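Local coordinates for MAGE domain-containing protein (PDB 7DG2), which probably serves as the Nse3 subunit of the Smc5/6 complex, pairing with Nse1 to bind and shape Nse4, at residues I56-Q59 / Q60-F64; E148-V151 / K152-Y155. All blocks are in the same frame, centred on the assembly; numbering follows the deposited sequence.

Contact 1: residues I56-Q59 / Q60-F64; sequences ITLQ and QVFGF
The carbonyl of L58 illustrates how a helix end can be gripped twice: F62 N and F64 N both donate to L58 O, each at 3.1 Å, and arrive over opposite faces of the carbonyl plane. The packing is tight on this side. L58 CD2 lies 3.9 Å from F62 CD1 and 4.1 Å from F64 CD2, approaching both rings obliquely, while F62 CB sits over the centre of the F64 ring. L20 and L21 of helix 6-23 pack against the same cluster, and L12 and Q13 of the Nse1 chain extend it. The other side is loose and wet. There the Q60 chain, with CG beside its own backbone N (chi1 -67°) and extended beyond, lays its amide against I56, NE2 coming 3.5 Å from I56 CG2. A water donates a hydrogen bond to Q60 OE1 and shares a weak one with T57 OG1, whose firmer partner is the carbonyl of R53. Past a pi-type turn, G63 is the first residue to leave helical phi/psi, with positive phi and a weak bond from its N to Q59 O. Such a turn through glycine into a strand is consistent with the helix-to-wing junction of a winged-helix domain.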
ATOM      1  N   ILE B  56      17.789  11.858   5.080  1.00 13.91           N
ATOM      2  CA  ILE B  56      17.611  13.052   4.253  1.00 15.10           C
ATOM      3  C   ILE B  56      16.913  12.696   2.947  1.00 13.96           C
ATOM      4  O   ILE B  56      16.042  13.437   2.476  1.00 15.42           O
ATOM      5  CB  ILE B  56      18.966  13.747   4.014  1.00 16.86           C
ATOM      6  CG1 ILE B  56      19.512  14.294   5.341  1.00 18.34           C
ATOM      7  CG2 ILE B  56      18.837  14.866   2.977  1.00 20.17           C
ATOM      8  CD1 ILE B  56      18.498  15.128   6.150  1.00 25.80           C
ATOM      9  N   THR B  57      17.270  11.553   2.341  1.00 13.59           N
ATOM     10  CA  THR B  57      16.591  11.126   1.116  1.00 14.75           C
ATOM     11  C   THR B  57      15.099  10.913   1.361  1.00 14.35           C
ATOM     12  O   THR B  57      14.261  11.326   0.551  1.00 13.36           O
ATOM     13  CB  THR B  57      17.220   9.836   0.571  1.00 16.67           C
ATOM     14  OG1 THR B  57      18.559  10.094   0.147  1.00 18.32           O
ATOM     15  CG2 THR B  57      16.415   9.306  -0.622  1.00 15.86           C
ATOM     16  N   LEU B  58      14.745  10.263   2.473  1.00 13.65           N
ATOM     17  CA  LEU B  58      13.333  10.016   2.749  1.00 12.83           C
ATOM     18  C   LEU B  58      12.574  11.322   2.981  1.00 14.60           C
ATOM     19  O   LEU B  58      11.432  11.471   2.529  1.00 15.04           O
ATOM     20  CB  LEU B  58      13.196   9.077   3.948  1.00 13.27           C
ATOM     21  CG  LEU B  58      13.502   7.615   3.626  1.00 15.71           C
ATOM     22  CD1 LEU B  58      13.782   6.864   4.913  1.00 18.78           C
ATOM     23  CD2 LEU B  58      12.330   7.006   2.895  1.00 15.26           C
ATOM     24  N   GLN B  59      13.208  12.291   3.661  1.00 13.82           N
ATOM     25  CA  GLN B  59      12.588  13.609   3.834  1.00 15.71           C
ATOM     26  C   GLN B  59      12.382  14.310   2.502  1.00 16.39           C
ATOM     27  O   GLN B  59      11.301  14.839   2.227  1.00 19.01           O
ATOM     28  CB  GLN B  59      13.454  14.497   4.732  1.00 16.68           C
ATOM     29  CG  GLN B  59      13.539  14.032   6.142  1.00 17.16           C
ATOM     30  CD  GLN B  59      14.436  14.929   6.985  1.00 24.53           C
ATOM     31  OE1 GLN B  59      14.923  15.966   6.521  1.00 31.70           O
ATOM     32  NE2 GLN B  59      14.658  14.532   8.225  1.00 21.23           N
ATOM     33  N   GLN B  60      13.434  14.364   1.683  1.00 15.09           N
ATOM     34  CA  GLN B  60      13.422  15.203   0.488  1.00 15.65           C
ATOM     35  C   GLN B  60      12.593  14.598  -0.631  1.00 18.30           C
ATOM     36  O   GLN B  60      11.899  15.324  -1.358  1.00 20.37           O
ATOM     37  CB  GLN B  60      14.852  15.444   0.012  1.00 20.27           C
ATOM     38  CG  GLN B  60      15.654  16.292   0.982  1.00 24.21           C
ATOM     39  CD  GLN B  60      17.028  16.672   0.455  1.00 29.82           C
ATOM     40  OE1 GLN B  60      17.505  16.115  -0.535  1.00 33.41           O
ATOM     41  NE2 GLN B  60      17.674  17.627   1.120  1.00 31.51           N
ATOM     42  N   VAL B  61      12.667  13.283  -0.806  1.00 14.24           N
ATOM     43  CA  VAL B  61      11.987  12.656  -1.941  1.00 14.15           C
ATOM     44  C   VAL B  61      10.559  12.266  -1.595  1.00 16.78           C
ATOM     45  O   VAL B  61       9.646  12.453  -2.405  1.00 16.20           O
ATOM     46  CB  VAL B  61      12.798  11.446  -2.436  1.00 16.94           C
ATOM     47  CG1 VAL B  61      12.095  10.779  -3.606  1.00 15.67           C
ATOM     48  CG2 VAL B  61      14.217  11.886  -2.821  1.00 15.39           C
ATOM     49  N   PHE B  62      10.334  11.730  -0.389  1.00 14.41           N
ATOM     50  CA  PHE B  62       9.038  11.174  -0.035  1.00 14.02           C
ATOM     51  C   PHE B  62       8.228  12.035   0.918  1.00 13.87           C
ATOM     52  O   PHE B  62       7.031  11.776   1.089  1.00 15.48           O
ATOM     53  CB  PHE B  62       9.219   9.791   0.615  1.00 13.00           C
ATOM     54  CG  PHE B  62       9.803   8.757  -0.316  1.00 13.62           C
ATOM     55  CD1 PHE B  62      11.178   8.648  -0.480  1.00 15.33           C
ATOM     56  CD2 PHE B  62       8.971   7.887  -1.025  1.00 19.71           C
ATOM     57  CE1 PHE B  62      11.717   7.708  -1.344  1.00 15.91           C
ATOM     58  CE2 PHE B  62       9.508   6.942  -1.898  1.00 19.27           C
ATOM     59  CZ  PHE B  62      10.885   6.853  -2.049  1.00 17.22           C
ATOM     60  N   GLY B  63       8.844  13.011   1.576  1.00 14.02           N
ATOM     61  CA  GLY B  63       8.132  13.692   2.638  1.00 14.14           C
ATOM     62  C   GLY B  63       7.912  12.818   3.850  1.00 15.53           C
ATOM     63  O   GLY B  63       6.887  12.958   4.527  1.00 14.96           O
ATOM     64  N   PHE B  64       8.845  11.899   4.132  1.00 13.09           N
ATOM     65  CA  PHE B  64       8.780  10.988   5.269  1.00 14.16           C
ATOM     66  C   PHE B  64       9.825  11.387   6.303  1.00 16.39           C
ATOM     67  O   PHE B  64      10.962  11.696   5.950  1.00 17.84           O
ATOM     68  CB  PHE B  64       9.087   9.534   4.896  1.00 14.45           C
ATOM     69  CG  PHE B  64       8.094   8.882   3.981  1.00 12.76           C
ATOM     70  CD1 PHE B  64       6.927   9.515   3.589  1.00 14.77           C
ATOM     71  CD2 PHE B  64       8.339   7.593   3.531  1.00 13.83           C
ATOM     72  CE1 PHE B  64       6.022   8.881   2.746  1.00 14.17           C
ATOM     73  CE2 PHE B  64       7.447   6.957   2.676  1.00 16.36           C
ATOM     74  CZ  PHE B  64       6.283   7.601   2.287  1.00 16.85           C
TER
HETATM   75  O   HOH W   1      18.019  13.018  -1.538  1.00 36.61           O

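Contact 2: residues E148-V151 / K152-Y155; sequences EEFV and KQKY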
ATOM      1  N   GLU B 148      -2.905  -8.136  19.161  1.00 24.60           N
ATOM      2  CA  GLU B 148      -1.634  -8.563  18.586  1.00 22.35           C
ATOM      3  C   GLU B 148      -1.149  -7.592  17.518  1.00 21.58           C
ATOM      4  O   GLU B 148      -0.078  -7.000  17.680  1.00 23.14           O
ATOM      5  CB  GLU B 148      -1.756  -9.992  18.018  1.00 26.15           C
ATOM      6  CG  GLU B 148      -2.150 -11.035  19.074  1.00 30.43           C
ATOM      7  CD  GLU B 148      -2.187 -12.462  18.536  1.00 39.57           C
ATOM      8  OE1 GLU B 148      -1.514 -12.753  17.523  1.00 38.72           O
ATOM      9  OE2 GLU B 148      -2.898 -13.295  19.134  1.00 43.31           O
ATOM     10  N   GLU B 149      -1.920  -7.384  16.450  1.00 21.97           N
ATOM     11  CA  GLU B 149      -1.447  -6.558  15.340  1.00 21.59           C
ATOM     12  C   GLU B 149      -1.195  -5.122  15.784  1.00 19.99           C
ATOM     13  O   GLU B 149      -0.103  -4.580  15.569  1.00 20.81           O
ATOM     14  CB  GLU B 149      -2.450  -6.596  14.189  1.00 22.43           C
ATOM     15  CG  GLU B 149      -2.052  -5.724  12.990  1.00 23.41           C
ATOM     16  CD  GLU B 149      -2.896  -6.009  11.752  1.00 28.45           C
ATOM     17  OE1 GLU B 149      -3.110  -5.090  10.928  1.00 27.43           O
ATOM     18  OE2 GLU B 149      -3.357  -7.161  11.612  1.00 33.98           O
ATOM     19  N   PHE B 150      -2.195  -4.485  16.404  1.00 19.04           N
ATOM     20  CA  PHE B 150      -2.004  -3.115  16.888  1.00 18.49           C
ATOM     21  C   PHE B 150      -0.886  -3.033  17.920  1.00 18.34           C
ATOM     22  O   PHE B 150      -0.224  -1.999  18.038  1.00 17.48           O
ATOM     23  CB  PHE B 150      -3.295  -2.565  17.495  1.00 20.28           C
ATOM     24  CG  PHE B 150      -4.374  -2.230  16.496  1.00 21.18           C
ATOM     25  CD1 PHE B 150      -4.091  -2.067  15.143  1.00 21.57           C
ATOM     26  CD2 PHE B 150      -5.679  -2.039  16.931  1.00 19.88           C
ATOM     27  CE1 PHE B 150      -5.098  -1.730  14.248  1.00 19.39           C
ATOM     28  CE2 PHE B 150      -6.695  -1.717  16.044  1.00 18.86           C
ATOM     29  CZ  PHE B 150      -6.401  -1.554  14.697  1.00 17.76           C
ATOM     30  N   VAL B 151      -0.655  -4.108  18.673  1.00 17.75           N
ATOM     31  CA  VAL B 151       0.359  -4.073  19.718  1.00 18.14           C
ATOM     32  C   VAL B 151       1.759  -4.206  19.128  1.00 17.51           C
ATOM     33  O   VAL B 151       2.678  -3.472  19.523  1.00 19.73           O
ATOM     34  CB  VAL B 151       0.052  -5.165  20.764  1.00 17.70           C
ATOM     35  CG1 VAL B 151       1.149  -5.225  21.797  1.00 21.02           C
ATOM     36  CG2 VAL B 151      -1.265  -4.847  21.448  1.00 19.57           C
ATOM     37  N   LYS B 152       1.937  -5.111  18.157  1.00 20.12           N
ATOM     38  CA  LYS B 152       3.237  -5.261  17.505  1.00 19.83           C
ATOM     39  C   LYS B 152       3.592  -4.041  16.663  1.00 20.38           C
ATOM     40  O   LYS B 152       4.776  -3.739  16.474  1.00 18.37           O
ATOM     41  CB  LYS B 152       3.245  -6.521  16.649  1.00 21.74           C
ATOM     42  CG  LYS B 152       3.226  -7.801  17.479  1.00 28.20           C
ATOM     43  CD  LYS B 152       2.417  -8.886  16.807  1.00 35.10           C
ATOM     44  CE  LYS B 152       2.926  -9.184  15.414  1.00 37.15           C
ATOM     45  NZ  LYS B 152       2.031 -10.165  14.721  1.00 49.23           N
ATOM     46  N   GLN B 153       2.587  -3.329  16.164  1.00 19.40           N
ATOM     47  CA  GLN B 153       2.824  -2.056  15.489  1.00 15.23           C
ATOM     48  C   GLN B 153       3.136  -0.931  16.462  1.00 17.55           C
ATOM     49  O   GLN B 153       3.516   0.164  16.018  1.00 17.71           O
ATOM     50  CB  GLN B 153       1.604  -1.702  14.634  1.00 15.97           C
ATOM     51  CG  GLN B 153       1.414  -2.663  13.463  1.00 16.41           C
ATOM     52  CD  GLN B 153       0.098  -2.431  12.719  1.00 18.65           C
ATOM     53  OE1 GLN B 153      -0.904  -2.015  13.310  1.00 18.86           O
ATOM     54  NE2 GLN B 153       0.101  -2.700  11.419  1.00 20.76           N
ATOM     55  N   LYS B 154       3.007  -1.179  17.774  1.00 18.86           N
ATOM     56  CA  LYS B 154       3.206  -0.191  18.835  1.00 16.75           C
ATOM     57  C   LYS B 154       2.161   0.920  18.815  1.00 16.65           C
ATOM     58  O   LYS B 154       2.403   2.002  19.360  1.00 19.50           O
ATOM     59  CB  LYS B 154       4.604   0.434  18.800  1.00 20.39           C
ATOM     60  CG  LYS B 154       5.732  -0.572  18.737  1.00 25.54           C
ATOM     61  CD  LYS B 154       5.732  -1.477  19.930  1.00 26.54           C
ATOM     62  CE  LYS B 154       7.093  -2.156  20.059  1.00 34.77           C
ATOM     63  NZ  LYS B 154       7.112  -3.102  21.201  1.00 30.11           N
ATOM     64  N   TYR B 155       0.995   0.677  18.208  1.00 17.65           N
ATOM     65  CA  TYR B 155      -0.111   1.612  18.389  1.00 18.34           C
ATOM     66  C   TYR B 155      -0.702   1.506  19.784  1.00 17.93           C
ATOM     67  O   TYR B 155      -1.163   2.504  20.337  1.00 18.72           O
ATOM     68  CB  TYR B 155      -1.213   1.362  17.363  1.00 17.61           C
ATOM     69  CG  TYR B 155      -0.956   1.950  15.998  1.00 17.67           C
ATOM     70  CD1 TYR B 155      -0.788   3.319  15.833  1.00 16.33           C
ATOM     71  CD2 TYR B 155      -0.940   1.136  14.867  1.00 18.39           C
ATOM     72  CE1 TYR B 155      -0.588   3.868  14.570  1.00 18.02           C
ATOM     73  CE2 TYR B 155      -0.727   1.665  13.613  1.00 17.78           C
ATOM     74  CZ  TYR B 155      -0.564   3.024  13.468  1.00 19.27           C
ATOM     75  OH  TYR B 155      -0.344   3.534  12.208  1.00 21.31           O
TER
HETATM   76  O   HOH W   2      -3.088  -2.248  11.610  1.00 29.28           O
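The amide oxygen of Q153 meets two aromatic rings at their edges and neither at its face. Q153 OE1 lies in the plane of the F150 ring, 3.7 Å from F150 CD1, and also in the plane of the Y155 ring, 3.5 Å from Y155 CD2; each ring thus offers the oxygen the weakly positive hydrogens of its rim. A water joins it at the F150 edge. Amide and F150 ring are turned only 21° apart, whereas the E149 carboxylate stands almost perpendicular to the amide. L102 of helix 94-111 packs against both aromatic residues.

E149 and Q153, one helical turn apart, run side by side in the same direction. With its CG anti to the backbone N (chi1 178°), E149 extends beside the glutamine, and E149 CG comes within 3.9 Å of Q153 CD. The water spans their polar ends, donating to E149 OE1 at 2.9 Å and to Q153 OE1 at 2.8 Å. E149 OE1 also forms a salt bridge with K98, and Q153 NE2 donates a hydrogen bond to the backbone O of K26. A leucine in place of Q153 would probably leave that carbonyl without its amide donor and the water without one of its two acceptors.

Behind these groups the helix closes in a Schellman motif: K154, with positive phi, sends its N to V151 O at 2.9 Å, and Y155 N makes a weak bond to F150 O. K152 N still reaches E148 O in regular helical fashion, at 2.8 Å. Chemically, a carboxylate held by both a lysine and a water is likely to stay ionised, while the neutral amide joins that charged site to the aromatic rims and to the K26 backbone.

Overall arrangement
Contact 1 and contact 2 are two solutions to one problem, ending a helix just before a strand. Their centres are 25 Å apart and their nearest atoms about 13 Å, so they do not touch. Residues 56-64 close helix 47-62 ahead of strand 64-70; residues 148-155 close helix 142-152 ahead of strand 156-160. Each strand is an outer member of its own antiparallel sheet of order 1-3-2, a repetition consistent with the paired winged-helix units of MAGE domains. Both places face partners: contact 1 lies chiefly against Nse1, with F64 also packing on T65 of Nse4, whereas Y155 of contact 2 packs on F62 of Nse4, its OH hydrogen-bonded to E180 and to R64 of Nse4.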